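Local coordinates for putative metal resistance protein (Proteus mirabilis, PDB 6C29), which primes, through the tandem immunoglobulin-fold periplasmic domain described here, the disulfide isomerase activity of ScsC, and probably acts as a protein-disulfide reductase, at residues L167-Q172 with I183-P188; M191-P196 with V207-T212; K225-V230 with D242-G247. One frame throughout, in Å; residues are numbered along the deposited sequence. Where two conformers were deposited one is given.

Contact 1 (L167-Q172 with I183-P188)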
ATOM      1  N   LEU A 167     -21.419   1.897  -4.923  1.00 16.60           N
ATOM      2  CA  LEU A 167     -20.803   0.691  -5.459  1.00 16.64           C
ATOM      3  C   LEU A 167     -21.166  -0.493  -4.610  1.00 15.41           C
ATOM      4  O   LEU A 167     -21.034  -0.429  -3.384  1.00 15.52           O
ATOM      5  CB  LEU A 167     -19.295   0.858  -5.499  1.00 16.99           C
ATOM      6  CG  LEU A 167     -18.425  -0.340  -5.880  1.00 16.32           C
ATOM      7  CD1 LEU A 167     -18.595  -0.672  -7.315  1.00 18.28           C
ATOM      8  CD2 LEU A 167     -16.939  -0.017  -5.583  1.00 18.12           C
ATOM      9  N   THR A 168     -21.645  -1.562  -5.242  1.00 16.60           N
ATOM     10  CA  THR A 168     -21.929  -2.808  -4.540  0.61 16.89           C
ATOM     11  C   THR A 168     -21.084  -3.929  -5.103  1.00 16.59           C
ATOM     12  O   THR A 168     -20.970  -4.065  -6.319  1.00 18.34           O
ATOM     13  CB  THR A 168     -23.409  -3.210  -4.637  0.61 21.39           C
ATOM     14  OG1 THR A 168     -24.215  -2.190  -4.038  0.61 23.97           O
ATOM     15  CG2 THR A 168     -23.655  -4.537  -3.919  0.61 20.85           C
ATOM     16  N   LEU A 169     -20.500  -4.742  -4.222  1.00 15.16           N
ATOM     17  CA  LEU A 169     -19.712  -5.909  -4.586  1.00 15.07           C
ATOM     18  C   LEU A 169     -20.312  -7.170  -4.003  1.00 16.30           C
ATOM     19  O   LEU A 169     -20.866  -7.157  -2.901  1.00 16.64           O
ATOM     20  CB  LEU A 169     -18.275  -5.819  -4.066  1.00 14.64           C
ATOM     21  CG  LEU A 169     -17.471  -4.544  -4.241  1.00 15.63           C
ATOM     22  CD1 LEU A 169     -16.049  -4.702  -3.633  1.00 18.52           C
ATOM     23  CD2 LEU A 169     -17.401  -4.160  -5.672  1.00 19.15           C
ATOM     24  N   SER A 170     -20.130  -8.264  -4.733  1.00 16.57           N
ATOM     25  CA  SER A 170     -20.489  -9.580  -4.257  0.54 18.69           C
ATOM     26  C   SER A 170     -19.280 -10.467  -4.460  1.00 16.46           C
ATOM     27  O   SER A 170     -18.793 -10.587  -5.581  1.00 17.45           O
ATOM     28  CB  SER A 170     -21.712 -10.108  -5.002  0.54 21.34           C
ATOM     29  OG  SER A 170     -21.851 -11.502  -4.828  0.54 23.09           O
ATOM     30  N   LEU A 171     -18.771 -11.028  -3.366  1.00 14.23           N
ATOM     31  CA  LEU A 171     -17.525 -11.783  -3.361  1.00 13.94           C
ATOM     32  C   LEU A 171     -17.767 -13.165  -2.802  1.00 15.69           C
ATOM     33  O   LEU A 171     -18.283 -13.317  -1.696  1.00 17.48           O
ATOM     34  CB  LEU A 171     -16.452 -11.067  -2.531  1.00 16.25           C
ATOM     35  CG  LEU A 171     -16.212  -9.605  -2.892  1.00 21.58           C
ATOM     36  CD1 LEU A 171     -15.213  -8.970  -1.953  1.00 24.84           C
ATOM     37  CD2 LEU A 171     -15.687  -9.480  -4.306  1.00 27.11           C
ATOM     38  N   GLN A 172     -17.351 -14.175  -3.545  1.00 15.72           N
ATOM     39  CA  GLN A 172     -17.504 -15.551  -3.113  1.00 15.20           C
ATOM     40  C   GLN A 172     -16.195 -16.089  -2.568  1.00 14.96           C
ATOM     41  O   GLN A 172     -15.160 -15.993  -3.230  1.00 16.67           O
ATOM     42  CB  GLN A 172     -17.968 -16.438  -4.259  1.00 18.08           C
ATOM     43  CG  GLN A 172     -18.151 -17.876  -3.817  1.00 23.21           C
ATOM     44  CD  GLN A 172     -18.575 -18.792  -4.958  1.00 34.73           C
ATOM     45  OE1 GLN A 172     -17.970 -18.789  -6.035  1.00 40.13           O
ATOM     46  NE2 GLN A 172     -19.592 -19.607  -4.709  1.00 41.51           N
ATOM     47  N   ILE A 183     -11.915  -5.073   3.710  1.00 10.93           N
ATOM     48  CA  ILE A 183     -11.673  -4.668   2.337  1.00 11.66           C
ATOM     49  C   ILE A 183     -11.104  -3.247   2.308  1.00 11.12           C
ATOM     50  O   ILE A 183     -11.502  -2.368   3.078  1.00 13.88           O
ATOM     51  CB  ILE A 183     -12.942  -4.778   1.481  1.00 14.18           C
ATOM     52  CG1 ILE A 183     -12.607  -4.607  -0.005  1.00 18.95           C
ATOM     53  CG2 ILE A 183     -13.958  -3.770   1.920  1.00 15.88           C
ATOM     54  CD1 ILE A 183     -13.754  -5.068  -0.930  1.00 23.53           C
ATOM     55  N   TYR A 184     -10.159  -3.058   1.399  1.00  8.85           N
ATOM     56  CA  TYR A 184      -9.432  -1.813   1.203  1.00 10.14           C
ATOM     57  C   TYR A 184      -9.461  -1.504  -0.274  1.00 11.06           C
ATOM     58  O   TYR A 184      -8.945  -2.262  -1.075  1.00  9.91           O
ATOM     59  CB  TYR A 184      -8.002  -1.959   1.705  1.00  9.93           C
ATOM     60  CG  TYR A 184      -7.969  -2.527   3.099  1.00  9.89           C
ATOM     61  CD1 TYR A 184      -8.201  -1.719   4.187  1.00  9.39           C
ATOM     62  CD2 TYR A 184      -7.708  -3.852   3.316  1.00  9.23           C
ATOM     63  CE1 TYR A 184      -8.213  -2.228   5.477  1.00 10.65           C
ATOM     64  CE2 TYR A 184      -7.691  -4.390   4.593  1.00 10.18           C
ATOM     65  CZ  TYR A 184      -7.942  -3.573   5.682  1.00 10.79           C
ATOM     66  OH  TYR A 184      -7.922  -4.078   6.967  1.00 12.85           O
ATOM     67  N   LEU A 185     -10.076  -0.387  -0.646  1.00 12.89           N
ATOM     68  CA  LEU A 185     -10.315  -0.096  -2.065  1.00 12.93           C
ATOM     69  C   LEU A 185      -9.481   1.053  -2.604  1.00 12.27           C
ATOM     70  O   LEU A 185      -9.205   2.007  -1.897  1.00 12.46           O
ATOM     71  CB  LEU A 185     -11.802   0.214  -2.294  1.00 16.01           C
ATOM     72  CG  LEU A 185     -12.753  -0.946  -2.039  1.00 20.58           C
ATOM     73  CD1 LEU A 185     -13.525  -0.767  -0.760  1.00 28.04           C
ATOM     74  CD2 LEU A 185     -13.673  -1.076  -3.163  1.00 21.19           C
ATOM     75  N   ASP A 186      -9.109   0.945  -3.886  1.00 13.00           N
ATOM     76  CA  ASP A 186      -8.463   1.993  -4.655  1.00 14.69           C
ATOM     77  C   ASP A 186      -9.512   2.736  -5.485  1.00 15.70           C
ATOM     78  O   ASP A 186     -10.027   2.176  -6.462  1.00 16.71           O
ATOM     79  CB  ASP A 186      -7.413   1.401  -5.598  1.00 15.03           C
ATOM     80  CG  ASP A 186      -6.343   0.601  -4.859  1.00 16.76           C
ATOM     81  OD1 ASP A 186      -5.480   1.231  -4.232  1.00 17.74           O
ATOM     82  OD2 ASP A 186      -6.351  -0.632  -4.931  1.00 16.73           O
ATOM     83  N   PRO A 187      -9.826   3.992  -5.147  1.00 15.15           N
ATOM     84  CA  PRO A 187     -10.830   4.709  -5.956  1.00 16.48           C
ATOM     85  C   PRO A 187     -10.279   5.153  -7.295  1.00 17.67           C
ATOM     86  O   PRO A 187      -9.065   5.404  -7.434  1.00 20.06           O
ATOM     87  CB  PRO A 187     -11.205   5.912  -5.082  1.00 19.87           C
ATOM     88  CG  PRO A 187     -10.031   6.131  -4.174  1.00 24.46           C
ATOM     89  CD  PRO A 187      -9.308   4.801  -4.026  1.00 17.80           C
ATOM     90  N   PRO A 188     -11.161   5.249  -8.304  1.00 20.34           N
ATOM     91  CA  PRO A 188     -10.714   5.848  -9.561  1.00 24.08           C
ATOM     92  C   PRO A 188     -10.314   7.290  -9.363  1.00 25.63           C
ATOM     93  O   PRO A 188     -10.739   7.931  -8.398  1.00 23.19           O
ATOM     94  CB  PRO A 188     -11.947   5.736 -10.475  1.00 26.94           C
ATOM     95  CG  PRO A 188     -12.802   4.701  -9.876  1.00 27.18           C
ATOM     96  CD  PRO A 188     -12.556   4.781  -8.381  1.00 24.18           C
TER

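Contact 2 (M191-P196 with V207-T212)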
HETATM    1  N   MSE A 191     -12.339  10.316  -7.722  1.00 33.15           N
HETATM    2  CA  MSE A 191     -13.419   9.769  -6.895  1.00 29.77           C
HETATM    3  C   MSE A 191     -12.968   9.509  -5.461  1.00 26.26           C
HETATM    4  O   MSE A 191     -11.796   9.238  -5.199  1.00 26.90           O
HETATM    5  CB  MSE A 191     -13.957   8.467  -7.483  1.00 32.88           C
HETATM    6  CG  MSE A 191     -14.330   8.554  -8.932  1.00 37.72           C
HETATM    7 SE   MSE A 191     -15.765   9.834  -9.224  0.59 45.33          SE
HETATM    8  CE  MSE A 191     -15.729   9.824 -11.178  1.00 46.74           C
ATOM      9  N   LEU A 192     -13.929   9.602  -4.547  1.00 25.52           N
ATOM     10  CA  LEU A 192     -13.730   9.258  -3.154  1.00 26.14           C
ATOM     11  C   LEU A 192     -14.652   8.113  -2.791  1.00 22.59           C
ATOM     12  O   LEU A 192     -15.837   8.129  -3.164  1.00 23.78           O
ATOM     13  CB  LEU A 192     -14.035  10.449  -2.250  1.00 32.21           C
ATOM     14  CG  LEU A 192     -13.252  11.732  -2.508  1.00 38.41           C
ATOM     15  CD1 LEU A 192     -13.724  12.817  -1.556  1.00 43.87           C
ATOM     16  CD2 LEU A 192     -11.769  11.460  -2.360  1.00 35.72           C
ATOM     17  N   TYR A 193     -14.120   7.143  -2.059  1.00 19.16           N
ATOM     18  CA  TYR A 193     -14.927   6.066  -1.502  1.00 18.02           C
ATOM     19  C   TYR A 193     -15.154   6.251  -0.011  1.00 18.15           C
ATOM     20  O   TYR A 193     -14.254   6.602   0.708  1.00 18.57           O
ATOM     21  CB  TYR A 193     -14.260   4.724  -1.748  1.00 15.84           C
ATOM     22  CG  TYR A 193     -14.357   4.181  -3.131  1.00 18.03           C
ATOM     23  CD1 TYR A 193     -15.218   4.715  -4.073  1.00 21.05           C
ATOM     24  CD2 TYR A 193     -13.569   3.125  -3.493  1.00 18.98           C
ATOM     25  CE1 TYR A 193     -15.292   4.162  -5.362  1.00 24.32           C
ATOM     26  CE2 TYR A 193     -13.632   2.570  -4.748  1.00 20.96           C
ATOM     27  CZ  TYR A 193     -14.481   3.083  -5.672  1.00 23.64           C
ATOM     28  OH  TYR A 193     -14.487   2.490  -6.920  1.00 24.28           O
ATOM     29  N   GLY A 194     -16.363   6.004   0.440  1.00 17.28           N
ATOM     30  CA  GLY A 194     -16.649   6.011   1.855  1.00 17.60           C
ATOM     31  C   GLY A 194     -16.209   4.745   2.566  1.00 17.54           C
ATOM     32  O   GLY A 194     -15.513   3.893   1.975  1.00 18.63           O
ATOM     33  N   ILE A 195     -16.585   4.617   3.846  1.00 17.38           N
ATOM     34  CA  ILE A 195     -16.258   3.444   4.656  1.00 15.37           C
ATOM     35  C   ILE A 195     -17.057   2.245   4.120  1.00 15.73           C
ATOM     36  O   ILE A 195     -18.296   2.304   4.088  1.00 15.77           O
ATOM     37  CB  ILE A 195     -16.577   3.680   6.137  1.00 17.09           C
ATOM     38  CG1 ILE A 195     -15.826   4.930   6.621  1.00 23.88           C
ATOM     39  CG2 ILE A 195     -16.224   2.460   6.947  1.00 14.78           C
ATOM     40  CD1 ILE A 195     -16.245   5.357   8.002  1.00 24.67           C
ATOM     41  N   PRO A 196     -16.368   1.164   3.708  1.00 15.33           N
ATOM     42  CA  PRO A 196     -17.087  -0.009   3.188  1.00 14.97           C
ATOM     43  C   PRO A 196     -17.978  -0.628   4.237  1.00 13.54           C
ATOM     44  O   PRO A 196     -17.563  -0.728   5.383  1.00 15.76           O
ATOM     45  CB  PRO A 196     -15.971  -0.988   2.816  1.00 18.77           C
ATOM     46  CG  PRO A 196     -14.769  -0.165   2.669  1.00 21.23           C
ATOM     47  CD  PRO A 196     -14.901   0.977   3.612  1.00 17.81           C
ATOM     48  N   VAL A 207     -20.587  -6.099  -0.130  1.00 12.88           N
ATOM     49  CA  VAL A 207     -19.950  -4.855   0.223  1.00 13.06           C
ATOM     50  C   VAL A 207     -20.685  -3.698  -0.409  1.00 13.37           C
ATOM     51  O   VAL A 207     -21.004  -3.755  -1.597  1.00 15.55           O
ATOM     52  CB  VAL A 207     -18.491  -4.824  -0.264  1.00 14.56           C
ATOM     53  CG1 VAL A 207     -17.782  -3.601   0.224  1.00 14.48           C
ATOM     54  CG2 VAL A 207     -17.730  -6.092   0.171  1.00 14.67           C
ATOM     55  N   THR A 208     -20.971  -2.657   0.350  1.00 12.35           N
ATOM     56  CA  THR A 208     -21.494  -1.446  -0.251  0.51 14.18           C
ATOM     57  C   THR A 208     -20.603  -0.283   0.146  1.00 14.26           C
ATOM     58  O   THR A 208     -20.117  -0.195   1.285  1.00 15.46           O
ATOM     59  CB  THR A 208     -22.954  -1.188   0.153  0.51 18.61           C
ATOM     60  OG1 THR A 208     -23.014  -0.776   1.519  0.51 19.01           O
ATOM     61  CG2 THR A 208     -23.783  -2.460  -0.034  0.51 22.71           C
ATOM     62  N   VAL A 209     -20.344   0.584  -0.832  1.00 14.51           N
ATOM     63  CA  VAL A 209     -19.439   1.726  -0.688  1.00 13.99           C
ATOM     64  C   VAL A 209     -20.108   2.971  -1.298  1.00 15.87           C
ATOM     65  O   VAL A 209     -20.506   2.946  -2.459  1.00 15.32           O
ATOM     66  CB  VAL A 209     -18.090   1.470  -1.420  1.00 21.15           C
ATOM     67  CG1 VAL A 209     -17.156   2.628  -1.203  1.00 26.95           C
ATOM     68  CG2 VAL A 209     -17.459   0.176  -0.951  1.00 25.46           C
ATOM     69  N   ASP A 210     -20.272   4.037  -0.518  1.00 16.96           N
ATOM     70  CA  ASP A 210     -20.753   5.306  -1.055  1.00 20.33           C
ATOM     71  C   ASP A 210     -19.633   5.986  -1.829  1.00 17.74           C
ATOM     72  O   ASP A 210     -18.478   5.957  -1.416  1.00 19.71           O
ATOM     73  CB  ASP A 210     -21.235   6.242   0.055  1.00 32.12           C
ATOM     74  CG  ASP A 210     -22.486   5.738   0.745  1.00 49.43           C
ATOM     75  OD1 ASP A 210     -23.318   5.078   0.078  1.00 54.44           O
ATOM     76  OD2 ASP A 210     -22.620   5.991   1.966  1.00 57.11           O
ATOM     77  N   VAL A 211     -19.975   6.547  -2.974  1.00 19.45           N
ATOM     78  CA  VAL A 211     -19.002   7.203  -3.831  1.00 20.73           C
ATOM     79  C   VAL A 211     -19.323   8.680  -4.025  1.00 24.96           C
ATOM     80  O   VAL A 211     -20.489   9.055  -4.177  1.00 26.67           O
ATOM     81  CB  VAL A 211     -18.933   6.498  -5.208  1.00 23.01           C
ATOM     82  CG1 VAL A 211     -17.791   7.068  -6.042  1.00 24.17           C
ATOM     83  CG2 VAL A 211     -18.771   5.012  -5.044  1.00 23.16           C
ATOM     84  N   THR A 212     -18.293   9.522  -3.983  1.00 26.51           N
ATOM     85  CA  THR A 212     -18.454  10.929  -4.336  1.00 30.31           C
ATOM     86  C   THR A 212     -17.311  11.378  -5.247  1.00 34.71           C
ATOM     87  O   THR A 212     -16.301  10.689  -5.379  1.00 32.27           O
ATOM     88  CB  THR A 212     -18.499  11.859  -3.105  1.00 34.93           C
ATOM     89  OG1 THR A 212     -17.222  11.891  -2.464  1.00 36.79           O
ATOM     90  CG2 THR A 212     -19.572  11.420  -2.116  1.00 36.08           C
TER
HETATM   91  O   HOH W   1     -19.821   3.784   2.348  1.00 22.43           O

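Contact 3 (K225-V230 with D242-G247)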
ATOM      1  N   LYS A 225     -14.883   1.676 -14.966  1.00 20.08           N
ATOM      2  CA  LYS A 225     -13.606   2.067 -14.361  1.00 21.21           C
ATOM      3  C   LYS A 225     -12.991   0.895 -13.592  1.00 20.85           C
ATOM      4  O   LYS A 225     -13.659  -0.108 -13.317  1.00 18.93           O
ATOM      5  CB  LYS A 225     -13.800   3.250 -13.399  1.00 23.77           C
ATOM      6  CG  LYS A 225     -14.430   4.488 -14.003  1.00 35.09           C
ATOM      7  CD  LYS A 225     -13.572   5.289 -14.959  1.00 50.28           C
ATOM      8  CE  LYS A 225     -14.351   6.566 -15.317  1.00 65.30           C
ATOM      9  NZ  LYS A 225     -13.602   7.603 -16.072  1.00 73.64           N
ATOM     10  N   ALA A 226     -11.721   1.025 -13.210  1.00 16.16           N
ATOM     11  CA  ALA A 226     -11.019  -0.068 -12.546  1.00 15.74           C
ATOM     12  C   ALA A 226     -11.592  -0.335 -11.167  1.00 16.18           C
ATOM     13  O   ALA A 226     -11.879   0.604 -10.401  1.00 17.29           O
ATOM     14  CB  ALA A 226      -9.539   0.233 -12.448  1.00 15.65           C
ATOM     15  N   LEU A 227     -11.801  -1.616 -10.882  1.00 15.30           N
ATOM     16  CA  LEU A 227     -12.160  -2.093  -9.558  1.00 16.28           C
ATOM     17  C   LEU A 227     -10.943  -2.818  -9.009  1.00 16.42           C
ATOM     18  O   LEU A 227     -10.639  -3.947  -9.371  1.00 17.51           O
ATOM     19  CB  LEU A 227     -13.380  -3.016  -9.606  1.00 15.72           C
ATOM     20  CG  LEU A 227     -13.796  -3.629  -8.263  1.00 16.56           C
ATOM     21  CD1 LEU A 227     -14.140  -2.572  -7.225  1.00 17.72           C
ATOM     22  CD2 LEU A 227     -14.951  -4.552  -8.459  1.00 16.40           C
ATOM     23  N   SER A 228     -10.273  -2.158  -8.090  1.00 13.75           N
ATOM     24  CA  SER A 228      -9.038  -2.660  -7.482  1.00 12.43           C
ATOM     25  C   SER A 228      -9.217  -2.575  -5.988  1.00 11.35           C
ATOM     26  O   SER A 228      -9.626  -1.519  -5.448  1.00 12.91           O
ATOM     27  CB  SER A 228      -7.835  -1.820  -7.929  1.00 15.85           C
ATOM     28  OG  SER A 228      -6.656  -2.143  -7.200  1.00 17.85           O
ATOM     29  N   PHE A 229      -8.940  -3.682  -5.295  1.00 10.93           N
ATOM     30  CA  PHE A 229      -9.064  -3.713  -3.857  1.00 10.43           C
ATOM     31  C   PHE A 229      -8.278  -4.887  -3.307  1.00 10.61           C
ATOM     32  O   PHE A 229      -7.909  -5.803  -4.031  1.00 10.37           O
ATOM     33  CB  PHE A 229     -10.543  -3.756  -3.417  1.00 10.75           C
ATOM     34  CG  PHE A 229     -11.301  -4.958  -3.873  1.00 12.44           C
ATOM     35  CD1 PHE A 229     -11.333  -6.116  -3.129  1.00 12.55           C
ATOM     36  CD2 PHE A 229     -12.045  -4.894  -5.030  1.00 14.55           C
ATOM     37  CE1 PHE A 229     -12.075  -7.212  -3.545  1.00 14.39           C
ATOM     38  CE2 PHE A 229     -12.807  -5.988  -5.450  1.00 13.65           C
ATOM     39  CZ  PHE A 229     -12.821  -7.134  -4.709  1.00 13.68           C
ATOM     40  N   VAL A 230      -8.036  -4.810  -2.013  1.00  8.69           N
ATOM     41  CA  VAL A 230      -7.493  -5.888  -1.233  1.00  8.36           C
ATOM     42  C   VAL A 230      -8.582  -6.368  -0.289  1.00  9.50           C
ATOM     43  O   VAL A 230      -9.220  -5.579   0.388  1.00 10.30           O
ATOM     44  CB  VAL A 230      -6.251  -5.429  -0.466  1.00  9.48           C
ATOM     45  CG1 VAL A 230      -5.809  -6.487   0.566  1.00 11.11           C
ATOM     46  CG2 VAL A 230      -5.141  -5.053  -1.461  1.00 11.27           C
ATOM     47  N   ASP A 242     -10.381  -5.978 -11.221  1.00 13.82           N
ATOM     48  CA  ASP A 242     -11.565  -6.226 -11.988  1.00 16.61           C
ATOM     49  C   ASP A 242     -12.077  -4.910 -12.550  1.00 15.38           C
ATOM     50  O   ASP A 242     -11.324  -3.947 -12.637  1.00 16.58           O
ATOM     51  CB  ASP A 242     -12.587  -6.920 -11.118  1.00 22.06           C
ATOM     52  CG  ASP A 242     -13.516  -7.834 -11.918  1.00 34.10           C
ATOM     53  OD1 ASP A 242     -13.181  -9.030 -12.100  1.00 41.85           O
ATOM     54  OD2 ASP A 242     -14.581  -7.360 -12.369  1.00 33.29           O
ATOM     55  N   THR A 243     -13.341  -4.895 -12.981  1.00 15.32           N
ATOM     56  CA  THR A 243     -13.945  -3.709 -13.599  1.00 16.12           C
ATOM     57  C   THR A 243     -15.279  -3.429 -12.936  1.00 16.48           C
ATOM     58  O   THR A 243     -16.027  -4.353 -12.705  1.00 16.95           O
ATOM     59  CB  THR A 243     -14.148  -3.929 -15.102  1.00 18.75           C
ATOM     60  OG1 THR A 243     -12.889  -4.247 -15.693  1.00 20.20           O
ATOM     61  CG2 THR A 243     -14.745  -2.703 -15.797  1.00 19.62           C
ATOM     62  N   ILE A 244     -15.549  -2.168 -12.608  1.00 15.64           N
ATOM     63  CA  ILE A 244     -16.832  -1.778 -12.001  1.00 16.18           C
ATOM     64  C   ILE A 244     -17.960  -2.062 -12.939  1.00 19.73           C
ATOM     65  O   ILE A 244     -18.003  -1.532 -14.049  1.00 21.45           O
ATOM     66  CB  ILE A 244     -16.836  -0.307 -11.617  1.00 16.58           C
ATOM     67  CG1 ILE A 244     -15.736  -0.065 -10.589  1.00 17.33           C
ATOM     68  CG2 ILE A 244     -18.175   0.113 -11.043  1.00 19.47           C
ATOM     69  CD1 ILE A 244     -15.591   1.354 -10.078  1.00 21.56           C
ATOM     70  N   GLY A 245     -18.868  -2.917 -12.495  1.00 17.45           N
ATOM     71  CA  GLY A 245     -20.031  -3.234 -13.311  1.00 18.62           C
ATOM     72  C   GLY A 245     -19.960  -4.617 -13.902  1.00 21.83           C
ATOM     73  O   GLY A 245     -20.947  -5.157 -14.391  1.00 23.20           O
ATOM     74  N   GLN A 246     -18.773  -5.197 -13.878  1.00 21.81           N
ATOM     75  CA  GLN A 246     -18.600  -6.542 -14.385  1.00 22.92           C
ATOM     76  C   GLN A 246     -19.352  -7.550 -13.520  1.00 24.83           C
ATOM     77  O   GLN A 246     -19.126  -7.644 -12.306  1.00 24.09           O
ATOM     78  CB  GLN A 246     -17.125  -6.897 -14.445  1.00 24.53           C
ATOM     79  CG  GLN A 246     -16.839  -8.254 -15.038  1.00 31.11           C
ATOM     80  CD  GLN A 246     -16.750  -8.230 -16.529  1.00 45.13           C
ATOM     81  OE1 GLN A 246     -17.456  -8.977 -17.207  1.00 51.35           O
ATOM     82  NE2 GLN A 246     -15.868  -7.385 -17.061  1.00 48.92           N
ATOM     83  N   GLY A 247     -20.227  -8.321 -14.161  1.00 28.46           N
ATOM     84  CA  GLY A 247     -21.068  -9.286 -13.472  1.00 32.95           C
ATOM     85  C   GLY A 247     -22.448  -8.737 -13.168  1.00 38.23           C
ATOM     86  O   GLY A 247     -22.592  -7.748 -12.435  1.00 35.60           O
TER

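Contact 1 (L167-Q172 with I183-P188)
Leu169 and Ile183 meet methyl to methyl in the interior of a β-sandwich, and the leucines around them complete an alternating row. The closest approach is 3.6 Å, between CD1 of Leu169 and CD1 of Ile183, and both methyls belong to side chains that start toward the opposite strand. Ile183 reaches across because CG1 lies anti to its backbone N (chi1 -169°) and CD1 continues the extended path, so a single methyl forms the bump. That methyl fits between two leucines: besides Leu169 it touches Leu171, with Ile183 CD1 4.3 Å from Leu171 CD1. The next bump along is Leu185, whose CD2 enters the neighbouring hollow, 4.2 Å from Leu167 CD2 and 4.4 Å from Leu169 CD1. Leu169 thus fills the gap between Ile183 and Leu185. The pattern illustrates how two sheets pack face to face in an immunoglobulin-like fold. The short strand axes come no nearer than 12.0 Å, their directions differ by 130°, and no hydrogen bond passes between them. The direct burial is modest, 130 Å² over both sides, since each side chain shares its surroundings with others. Strand 166-173 lies between strands 155-163 and 204-213 in one sheet, while strand 182-186 borders strand 226-233 in the other. From that second strand Phe229 packs against Leu169, Leu171, Ile183 and Leu185, and from strand 191-201 Pro196 closes on Ile183 and Leu185.

Contact 2 (M191-P196 with V207-T212)
The ring of Tyr193 leans on Val209 and Val211 of the adjacent strand, and its edge, in plane, receives CG1 of Val211. The other Val211 methyl, CG2, comes obliquely to the same ring, 3.6 Å from Tyr193 CE1. Val209 adds its CG1, 3.6 Å from Tyr193 CB and also oblique to the ring. Tyr193 and Val211 run side by side because they form an antiparallel non-hydrogen-bonded pair, with both side chains on one face of the sheet. Leu185, Leu167, Pro188 and Ile244 also surround the tyrosine, which links this face to the opposing sheet. Pro196 continues the same apolar surface with its CB 4.1 Å from Val207 CG1. The other face carries Leu192 and Thr212, a hydrogen-bonded pair. Thr212 turns OG1 between its backbone N and carbonyl carbon (chi1 68°), which brings the hydroxyl oxygen to 3.5 Å from Leu192 CB.

Backbone pairing is regular at one end of this β-hairpin and interrupted at the other. Leu192 N donates to Thr212 O at 2.7 Å, and Thr212 N returns a bond to Leu192 O. Gly194 N likewise reaches Asp210 O at 2.8 Å. Beyond it the chain departs from strand pairing, and one water spans the gap: it donates to Ile195 O at 2.7 Å and accepts from Asp210 N at 2.9 Å. Direct pairing resumes between Gln197 and Thr208, one residue out of step with the first register. The chemistry therefore implies a hairpin whose apolar face can stay packed while a bound water satisfies the backbone where the strand is broken.

Contact 3 (K225-V230 with D242-G247)
Leu227 and Ile244 pack against each other at the open end of the β-hairpin formed by strands 226-233 and 236-243, part of one sheet of an immunoglobulin-like sandwich. Their meeting is root to branch: Ile244 CG1 lies 3.9 Å from Leu227 CB. Ile244 brings this carbon there by placing CG1 anti to its own carbonyl carbon (chi1 -61°), and the same carbon lies 3.4 Å from Lys225 O. Ile244 CD1 lies 3.8 Å from Ala226 O. Leu227 instead extends its branch into the sandwich, where it touches Leu169, while its CG stands at the edge of the Phe229 ring, in plane. Ser228 points away from this hairpin partner, and its OG bonds Asp186 OD2 of the neighbouring strand 182-186.

Two backbone bonds hold the Leu227-Asp242 pair, yet they differ in form. Asp242 N approaches Leu227 O at 2.8 Å, only slightly off the carbonyl plane, whereas Leu227 N is 3.0 Å from Asp242 O and sits well above the plane of that carbonyl. A third bond, Ile244 N to Lys225 O, is nearly straight. Ile244 is also the second residue of a type II turn from Thr243 to Gln246, with Gly245 third at a positive phi; Gly245 N reaches Ser160 OG on strand 155-163, a link to the other sheet. Beside the turn Asp242 bends back on its own strand: Thr243 N donates to Asp242 OD2 at 2.8 Å, approaching from above the carboxylate plane.

In the fold
All three contacts belong to the second of the two immunoglobulin-fold units and follow one another in series along the chain. Contact 2 pairs strands within the four-stranded sheet, contact 3 pairs strands within the three-stranded sheet, and contact 1 spans the space between them. Their centres reflect this plan: contact 1 is about 9 Å from contact 2 and 7 Å from contact 3, whereas contacts 2 and 3 are about 13 Å apart. Strands 166-173 and 204-213 are neighbours in one sheet, as are 182-186 and 226-233 in the other. Backbone hydrogen bonds between neighbouring strands build each sheet, and mainly side-chain packing joins the two into one periplasmic unit.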